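Local coordinates for protein LYND (Lyngbya aestuarii, PDB 4V1T) that probably uses ATP and magnesium, as a YcaO-family cyclodehydratase, to cyclise cysteine residues of cyanobactin precursor peptides into thiazolines, at residues T158-L166 and G240-T248; L181-L192 and L253-I264. All blocks are in the same frame, centred on the assembly; numbering follows the deposited sequence.

How the contacts relate
Contacts 1 and 2 lie side by side, their centres about 14 Å apart, and their segments alternate along the chain: the turn of 158-166 precedes the hairpin of 181-192, and the loop 240-248 leads into the helix that holds 253-264. They also touch directly. Thr-158 N probably donates to Val-183 O at 2.8 Å, Gly-187 N probably to Thr-248 OG1 at 3.1 Å, and the Tyr-161 ring meets that of Trp-191. The zinc ion, held by Cys-203, Cys-206, Cys-311 and Cys-314, lies about 13 Å from the side chain of Leu-162 in contact 1; the ADP pocket is built from residues between 344 and 640. Both contacts reach the second subunit.

Contact 1: T158-L166 and G240-T248; sequences TDDYLQPEL and GCLPTARAT
Cys-241 packs against the turn formed by Asp-160 to Gln-163, and Asp-160 and Leu-162 meet it there. The Asp-160 side chain can be followed outward. Its CB lies 4.2 Å from Cys-241 SG and its CG is about as near, so the sulfur runs alongside the base of the carboxylate. The first torsion, with CG anti to the backbone N (chi1 -163°), swings the carboxylate toward 240-248, where its two oxygens have different neighbours. OD1 comes to 3.4 Å from Pro-243 O, two acceptors that are not hydrogen-bonded, probably a mildly unfavourable approach. OD2 lies 3.8 Å from Cys-241 SG and accepts Leu-162 N at 3.0 Å, on its anti side and 31° out of the carboxylate plane. That bond closes an Asx turn within the type I beta turn. A salt bridge from Arg-215 grips the same oxygen, which would offset the negative charge beside Pro-243 O.

Beyond the carboxylate, Cys-241 CB sits 3.4 Å from Leu-162 O and touches Leu-162 CB. Gln-163 curls back by a bend at chi2, bringing the OE1 side of its amide past the sulfur, while NE2 donates to the syn lone pair of Asp-159 OD1 at 2.7 Å. This nearly straight bond, with the acceptor close to the amide plane, fixes the rotation of the amide. Farther along, Ala-245 CB abuts Asp-159 O at 3.8 Å.

The loop 240-248, which leads to helix 250-275, also packs on the second subunit, with Leu-242 against Leu-26 of that chain. The turn links strand 154-157 to helix 165-176. Leu-162 rests on Leu-211 of helix 204-213, Tyr-161 on Leu-207 and Leu-211, and both Thr-158 and Tyr-161 touch Leu-182 of strand 180-184.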
# COMPACT_ATOMS: atom_id res chain seq x y z
N THR B 158 29.21 -7.04 -9.73
CA THR B 158 28.92 -7.08 -11.15
C THR B 158 28.46 -5.71 -11.62
O THR B 158 28.11 -4.86 -10.81
CB THR B 158 27.83 -8.12 -11.49
OG1 THR B 158 27.74 -8.27 -12.92
CG2 THR B 158 26.47 -7.71 -10.92
N ASP B 159 28.50 -5.51 -12.94
CA ASP B 159 27.93 -4.32 -13.57
C ASP B 159 26.54 -4.63 -14.12
O ASP B 159 25.78 -3.73 -14.45
CB ASP B 159 28.84 -3.79 -14.68
CG ASP B 159 29.16 -4.83 -15.74
OD1 ASP B 159 29.09 -6.04 -15.45
OD2 ASP B 159 29.48 -4.45 -16.88
N ASP B 160 26.22 -5.92 -14.20
CA ASP B 160 24.90 -6.35 -14.65
C ASP B 160 24.58 -7.71 -14.06
O ASP B 160 25.47 -8.56 -13.96
CB ASP B 160 24.83 -6.38 -16.18
CG ASP B 160 23.40 -6.41 -16.70
OD1 ASP B 160 22.81 -5.33 -16.89
OD2 ASP B 160 22.88 -7.52 -16.91
N TYR B 161 23.32 -7.92 -13.69
CA TYR B 161 22.91 -9.18 -13.05
C TYR B 161 22.69 -10.33 -14.04
O TYR B 161 22.42 -11.44 -13.63
CB TYR B 161 21.66 -8.96 -12.22
CG TYR B 161 21.95 -8.53 -10.79
CD1 TYR B 161 22.93 -7.59 -10.51
CD2 TYR B 161 21.25 -9.07 -9.73
CE1 TYR B 161 23.19 -7.19 -9.20
CE2 TYR B 161 21.51 -8.69 -8.42
CZ TYR B 161 22.48 -7.75 -8.17
OH TYR B 161 22.72 -7.37 -6.87
N LEU B 162 22.83 -10.05 -15.34
CA LEU B 162 22.72 -11.09 -16.36
C LEU B 162 24.06 -11.36 -17.03
O LEU B 162 24.12 -11.94 -18.12
CB LEU B 162 21.66 -10.72 -17.41
CG LEU B 162 20.19 -10.81 -16.98
CD1 LEU B 162 19.29 -10.37 -18.12
CD2 LEU B 162 19.83 -12.22 -16.53
N GLN B 163 25.15 -10.97 -16.38
CA GLN B 163 26.48 -11.30 -16.87
C GLN B 163 26.63 -12.82 -16.98
O GLN B 163 26.46 -13.52 -15.98
CB GLN B 163 27.57 -10.74 -15.95
CG GLN B 163 27.87 -9.27 -16.16
CD GLN B 163 28.70 -9.01 -17.41
OE1 GLN B 163 28.89 -9.90 -18.22
NE2 GLN B 163 29.21 -7.79 -17.55
N PRO B 164 26.95 -13.33 -18.18
CA PRO B 164 26.99 -14.79 -18.37
C PRO B 164 27.95 -15.55 -17.45
O PRO B 164 27.73 -16.73 -17.21
CB PRO B 164 27.40 -14.95 -19.85
CG PRO B 164 27.90 -13.63 -20.28
CD PRO B 164 27.18 -12.61 -19.44
N GLU B 165 28.97 -14.88 -16.92
CA GLU B 165 29.90 -15.53 -16.01
C GLU B 165 29.22 -15.91 -14.68
O GLU B 165 29.68 -16.81 -13.98
CB GLU B 165 31.09 -14.63 -15.72
CG GLU B 165 32.03 -15.22 -14.68
CD GLU B 165 33.33 -14.47 -14.53
OE1 GLU B 165 33.65 -13.63 -15.40
OE2 GLU B 165 34.04 -14.74 -13.53
N LEU B 166 28.13 -15.23 -14.34
CA LEU B 166 27.41 -15.54 -13.11
C LEU B 166 26.82 -16.95 -13.15
O LEU B 166 26.60 -17.57 -12.12
CB LEU B 166 26.32 -14.51 -12.85
CG LEU B 166 26.83 -13.09 -12.59
CD1 LEU B 166 25.66 -12.13 -12.48
CD2 LEU B 166 27.69 -13.01 -11.35
N GLY B 240 22.75 -13.90 -23.46
CA GLY B 240 23.73 -12.88 -23.11
C GLY B 240 23.12 -11.64 -22.46
O GLY B 240 21.99 -11.67 -21.97
N CYS B 241 23.88 -10.54 -22.45
CA CYS B 241 23.43 -9.28 -21.83
C CYS B 241 24.15 -8.05 -22.35
O CYS B 241 25.25 -8.16 -22.89
CB CYS B 241 23.65 -9.33 -20.31
SG CYS B 241 25.22 -8.68 -19.64
N LEU B 242 23.57 -6.86 -22.15
CA LEU B 242 24.37 -5.63 -22.28
C LEU B 242 24.28 -4.55 -21.19
O LEU B 242 23.25 -3.97 -20.94
CB LEU B 242 24.19 -5.02 -23.66
CG LEU B 242 22.80 -4.60 -24.08
CD1 LEU B 242 22.45 -3.25 -23.48
CD2 LEU B 242 22.68 -4.52 -25.59
N PRO B 243 25.50 -4.26 -20.59
CA PRO B 243 25.68 -3.04 -19.81
C PRO B 243 24.53 -2.16 -19.36
O PRO B 243 23.61 -2.66 -18.76
CB PRO B 243 26.66 -2.28 -20.71
CG PRO B 243 27.56 -3.38 -21.27
CD PRO B 243 26.93 -4.70 -20.85
N THR B 244 24.64 -0.85 -19.59
CA THR B 244 23.71 0.14 -19.07
C THR B 244 24.12 0.75 -17.73
O THR B 244 23.34 1.45 -17.14
CB THR B 244 22.23 -0.36 -19.11
OG1 THR B 244 21.44 0.58 -19.83
CG2 THR B 244 21.61 -0.58 -17.72
N ALA B 245 25.34 0.51 -17.29
CA ALA B 245 25.83 0.99 -16.00
C ALA B 245 26.76 2.20 -16.06
O ALA B 245 27.74 2.29 -15.34
CB ALA B 245 26.52 -0.14 -15.28
N ARG B 246 26.50 3.12 -16.96
CA ARG B 246 27.39 4.25 -17.18
C ARG B 246 27.43 5.31 -16.10
O ARG B 246 28.47 5.88 -15.84
CB ARG B 246 27.08 4.89 -18.53
CG ARG B 246 27.38 3.97 -19.68
CD ARG B 246 26.44 4.19 -20.84
NE ARG B 246 27.00 5.13 -21.81
CZ ARG B 246 27.90 4.81 -22.73
NH1 ARG B 246 28.36 3.58 -22.84
NH2 ARG B 246 28.33 5.74 -23.54
N ALA B 247 26.30 5.54 -15.47
CA ALA B 247 26.08 6.73 -14.64
C ALA B 247 26.49 6.49 -13.21
O ALA B 247 25.77 5.83 -12.44
CB ALA B 247 24.63 7.13 -14.71
N THR B 248 27.65 7.03 -12.83
CA THR B 248 28.20 6.80 -11.49
C THR B 248 28.91 8.02 -10.92
O THR B 248 29.82 8.55 -11.54
CB THR B 248 29.19 5.63 -11.49
OG1 THR B 248 28.61 4.51 -12.17
CG2 THR B 248 29.53 5.22 -10.05

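Contact 2: L181-L192 and L253-I264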
# COMPACT_ATOMS: atom_id res chain seq x y z
N LEU B 181 27.00 -13.62 -2.36
CA LEU B 181 26.23 -12.39 -2.46
C LEU B 181 26.50 -11.68 -3.79
O LEU B 181 27.63 -11.64 -4.26
CB LEU B 181 26.56 -11.45 -1.30
CG LEU B 181 26.12 -9.99 -1.42
CD1 LEU B 181 24.62 -9.87 -1.40
CD2 LEU B 181 26.72 -9.14 -0.31
N LEU B 182 25.45 -11.12 -4.38
CA LEU B 182 25.58 -10.33 -5.59
C LEU B 182 25.37 -8.86 -5.26
O LEU B 182 24.52 -8.52 -4.44
CB LEU B 182 24.58 -10.77 -6.66
CG LEU B 182 25.10 -11.43 -7.93
CD1 LEU B 182 23.93 -11.64 -8.88
CD2 LEU B 182 26.21 -10.64 -8.60
N VAL B 183 26.15 -8.01 -5.90
CA VAL B 183 25.99 -6.57 -5.75
C VAL B 183 26.43 -5.86 -7.02
O VAL B 183 27.32 -6.31 -7.73
CB VAL B 183 26.78 -6.03 -4.55
CG1 VAL B 183 28.26 -6.22 -4.75
CG2 VAL B 183 26.48 -4.56 -4.32
N LYS B 184 25.77 -4.74 -7.30
CA LYS B 184 26.07 -3.89 -8.44
C LYS B 184 26.11 -2.46 -7.93
O LYS B 184 25.08 -1.81 -7.84
CB LYS B 184 25.02 -4.07 -9.53
CG LYS B 184 25.06 -3.06 -10.70
CD LYS B 184 23.82 -3.23 -11.58
CE LYS B 184 23.53 -2.02 -12.44
NZ LYS B 184 23.24 -0.81 -11.63
N PRO B 185 27.31 -1.97 -7.57
CA PRO B 185 27.43 -0.65 -6.97
C PRO B 185 27.66 0.45 -8.00
O PRO B 185 27.72 1.61 -7.64
CB PRO B 185 28.65 -0.82 -6.08
CG PRO B 185 29.54 -1.75 -6.86
CD PRO B 185 28.60 -2.69 -7.58
N VAL B 186 27.78 0.06 -9.27
CA VAL B 186 27.90 1.02 -10.36
C VAL B 186 26.53 1.25 -10.99
O VAL B 186 25.64 0.42 -10.88
CB VAL B 186 28.89 0.54 -11.45
CG1 VAL B 186 30.28 0.35 -10.86
CG2 VAL B 186 28.41 -0.76 -12.10
N GLY B 187 26.39 2.38 -11.68
CA GLY B 187 25.14 2.72 -12.32
C GLY B 187 24.30 3.58 -11.41
O GLY B 187 24.60 3.73 -10.22
N SER B 188 23.24 4.15 -11.97
CA SER B 188 22.38 5.08 -11.25
C SER B 188 21.44 4.36 -10.29
O SER B 188 20.78 5.01 -9.48
CB SER B 188 21.57 5.92 -12.24
OG SER B 188 20.89 5.07 -13.15
N VAL B 189 21.36 3.04 -10.42
CA VAL B 189 20.58 2.22 -9.50
C VAL B 189 21.44 1.15 -8.86
O VAL B 189 21.90 0.23 -9.53
CB VAL B 189 19.39 1.54 -10.21
CG1 VAL B 189 18.49 0.86 -9.19
CG2 VAL B 189 18.60 2.55 -11.03
N LEU B 190 21.64 1.26 -7.55
CA LEU B 190 22.32 0.23 -6.79
C LEU B 190 21.46 -1.01 -6.74
O LEU B 190 20.29 -0.92 -6.39
CB LEU B 190 22.64 0.72 -5.37
CG LEU B 190 22.95 -0.36 -4.31
CD1 LEU B 190 24.26 -1.08 -4.60
CD2 LEU B 190 22.98 0.24 -2.92
N TRP B 191 22.03 -2.16 -7.10
CA TRP B 191 21.41 -3.45 -6.80
C TRP B 191 22.23 -4.10 -5.70
O TRP B 191 23.45 -4.16 -5.77
CB TRP B 191 21.37 -4.37 -8.02
CG TRP B 191 20.52 -3.91 -9.15
CD1 TRP B 191 20.31 -2.62 -9.56
CD2 TRP B 191 19.75 -4.74 -10.02
NE1 TRP B 191 19.46 -2.60 -10.63
CE2 TRP B 191 19.10 -3.89 -10.94
CE3 TRP B 191 19.54 -6.12 -10.11
CZ2 TRP B 191 18.26 -4.37 -11.95
CZ3 TRP B 191 18.71 -6.60 -11.11
CH2 TRP B 191 18.08 -5.73 -12.02
N LEU B 192 21.53 -4.59 -4.69
CA LEU B 192 22.16 -5.19 -3.53
C LEU B 192 21.42 -6.48 -3.17
O LEU B 192 20.24 -6.47 -2.88
CB LEU B 192 22.15 -4.20 -2.36
CG LEU B 192 22.69 -4.67 -1.02
CD1 LEU B 192 24.14 -5.09 -1.11
CD2 LEU B 192 22.51 -3.58 0.03
N LEU B 253 28.84 5.33 -5.77
CA LEU B 253 29.64 4.11 -5.68
C LEU B 253 29.90 3.75 -4.22
O LEU B 253 29.63 2.64 -3.79
CB LEU B 253 30.96 4.27 -6.43
CG LEU B 253 31.94 3.09 -6.33
CD1 LEU B 253 31.32 1.83 -6.92
CD2 LEU B 253 33.25 3.41 -7.04
N GLN B 254 30.44 4.70 -3.48
CA GLN B 254 30.77 4.50 -2.08
C GLN B 254 29.53 4.23 -1.23
O GLN B 254 29.57 3.45 -0.30
CB GLN B 254 31.55 5.70 -1.54
CG GLN B 254 33.05 5.64 -1.76
CD GLN B 254 33.73 4.60 -0.88
OE1 GLN B 254 33.39 4.44 0.30
NE2 GLN B 254 34.70 3.89 -1.44
N THR B 255 28.41 4.87 -1.58
CA THR B 255 27.14 4.60 -0.92
C THR B 255 26.77 3.13 -1.07
O THR B 255 26.30 2.51 -0.12
CB THR B 255 26.00 5.47 -1.49
OG1 THR B 255 26.19 6.83 -1.10
CG2 THR B 255 24.65 4.99 -0.99
N GLY B 256 26.97 2.59 -2.26
CA GLY B 256 26.65 1.21 -2.53
C GLY B 256 27.58 0.21 -1.85
O GLY B 256 27.13 -0.84 -1.37
N LEU B 257 28.87 0.52 -1.80
CA LEU B 257 29.85 -0.39 -1.23
C LEU B 257 29.77 -0.43 0.31
O LEU B 257 29.96 -1.48 0.92
CB LEU B 257 31.24 0.00 -1.68
CG LEU B 257 31.51 -0.10 -3.19
CD1 LEU B 257 32.88 0.44 -3.53
CD2 LEU B 257 31.35 -1.52 -3.69
N GLN B 258 29.51 0.72 0.92
CA GLN B 258 29.40 0.80 2.37
C GLN B 258 28.11 0.13 2.82
O GLN B 258 28.07 -0.59 3.81
CB GLN B 258 29.45 2.27 2.83
CG GLN B 258 30.78 2.97 2.56
CD GLN B 258 31.90 2.49 3.46
OE1 GLN B 258 31.70 1.65 4.33
NE2 GLN B 258 33.09 3.03 3.24
N PHE B 259 27.04 0.38 2.06
CA PHE B 259 25.77 -0.28 2.26
C PHE B 259 25.95 -1.80 2.16
O PHE B 259 25.46 -2.56 2.98
CB PHE B 259 24.78 0.22 1.22
CG PHE B 259 23.33 -0.01 1.54
CD1 PHE B 259 22.93 -0.91 2.51
CD2 PHE B 259 22.35 0.67 0.83
CE1 PHE B 259 21.59 -1.12 2.78
CE2 PHE B 259 21.01 0.46 1.08
CZ PHE B 259 20.63 -0.43 2.06
N ALA B 260 26.69 -2.24 1.15
CA ALA B 260 26.96 -3.66 0.97
C ALA B 260 27.76 -4.21 2.16
O ALA B 260 27.51 -5.32 2.62
CB ALA B 260 27.71 -3.90 -0.32
N ALA B 261 28.72 -3.43 2.64
CA ALA B 261 29.54 -3.85 3.78
C ALA B 261 28.67 -4.16 5.01
O ALA B 261 28.86 -5.17 5.68
CB ALA B 261 30.58 -2.79 4.11
N THR B 262 27.71 -3.28 5.29
CA THR B 262 26.80 -3.45 6.41
C THR B 262 25.99 -4.73 6.28
O THR B 262 25.84 -5.49 7.24
CB THR B 262 25.84 -2.25 6.50
OG1 THR B 262 26.59 -1.05 6.71
CG2 THR B 262 24.85 -2.42 7.64
N GLU B 263 25.45 -4.98 5.09
CA GLU B 263 24.62 -6.16 4.87
C GLU B 263 25.45 -7.44 4.85
O GLU B 263 24.95 -8.53 5.20
CB GLU B 263 23.82 -6.02 3.57
CG GLU B 263 22.78 -4.91 3.60
CD GLU B 263 21.73 -5.11 4.68
OE1 GLU B 263 21.33 -6.26 4.93
OE2 GLU B 263 21.28 -4.10 5.26
N ILE B 264 26.70 -7.32 4.46
CA ILE B 264 27.62 -8.44 4.52
C ILE B 264 27.85 -8.80 5.99
O ILE B 264 27.79 -9.96 6.36
CB ILE B 264 28.95 -8.11 3.83
CG1 ILE B 264 28.77 -8.16 2.31
CG2 ILE B 264 30.04 -9.13 4.22
CD1 ILE B 264 29.86 -7.45 1.52
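Leu-192 fits over the Phe-259 ring, with CD2 3.8 Å from the ring centroid and 17° off its normal, a CH-pi contact on one face. The other branch, CD1, lies against CA and CB of Ala-260. An extended first torsion, with CG anti to the backbone N (chi1 176°), carries the fork out from the strand and splits it between these two residues of the helix. Leu-190 has the same extended first torsion; both its methyls rest on Gly-256 CA, and CD2 also touches Phe-259 CD2 at 3.8 Å. Because Gly-256 lacks a side chain, the helix backbone comes close here: Gly-256 CA is 4.9 Å from Pro-185 CA.

Two helix leucines meet the Pro-185 ring from the same side: CG meets Leu-257 CD2 at 3.7 Å, and Leu-253 lies alongside, pointing the same way, with CD1 also near Pro-185 O. At the far end Leu-181 CD2 is jammed against Ile-264 CG1 at 3.5 Å, tighter than usual. Glu-263 gives Leu-192 only its CG; its carboxylate turns off to a salt bridge with Lys-266.

Helix 250-275 thus lies along the hairpin of strands 180-184 and 189-196, its segment parallel within 17° to strand 189-192, with helix 124-135 packing beside it. Such a helix layer on a mixed sheet is typical of alpha/beta folds and consistent with an E1-like domain, as in related cyclodehydratases.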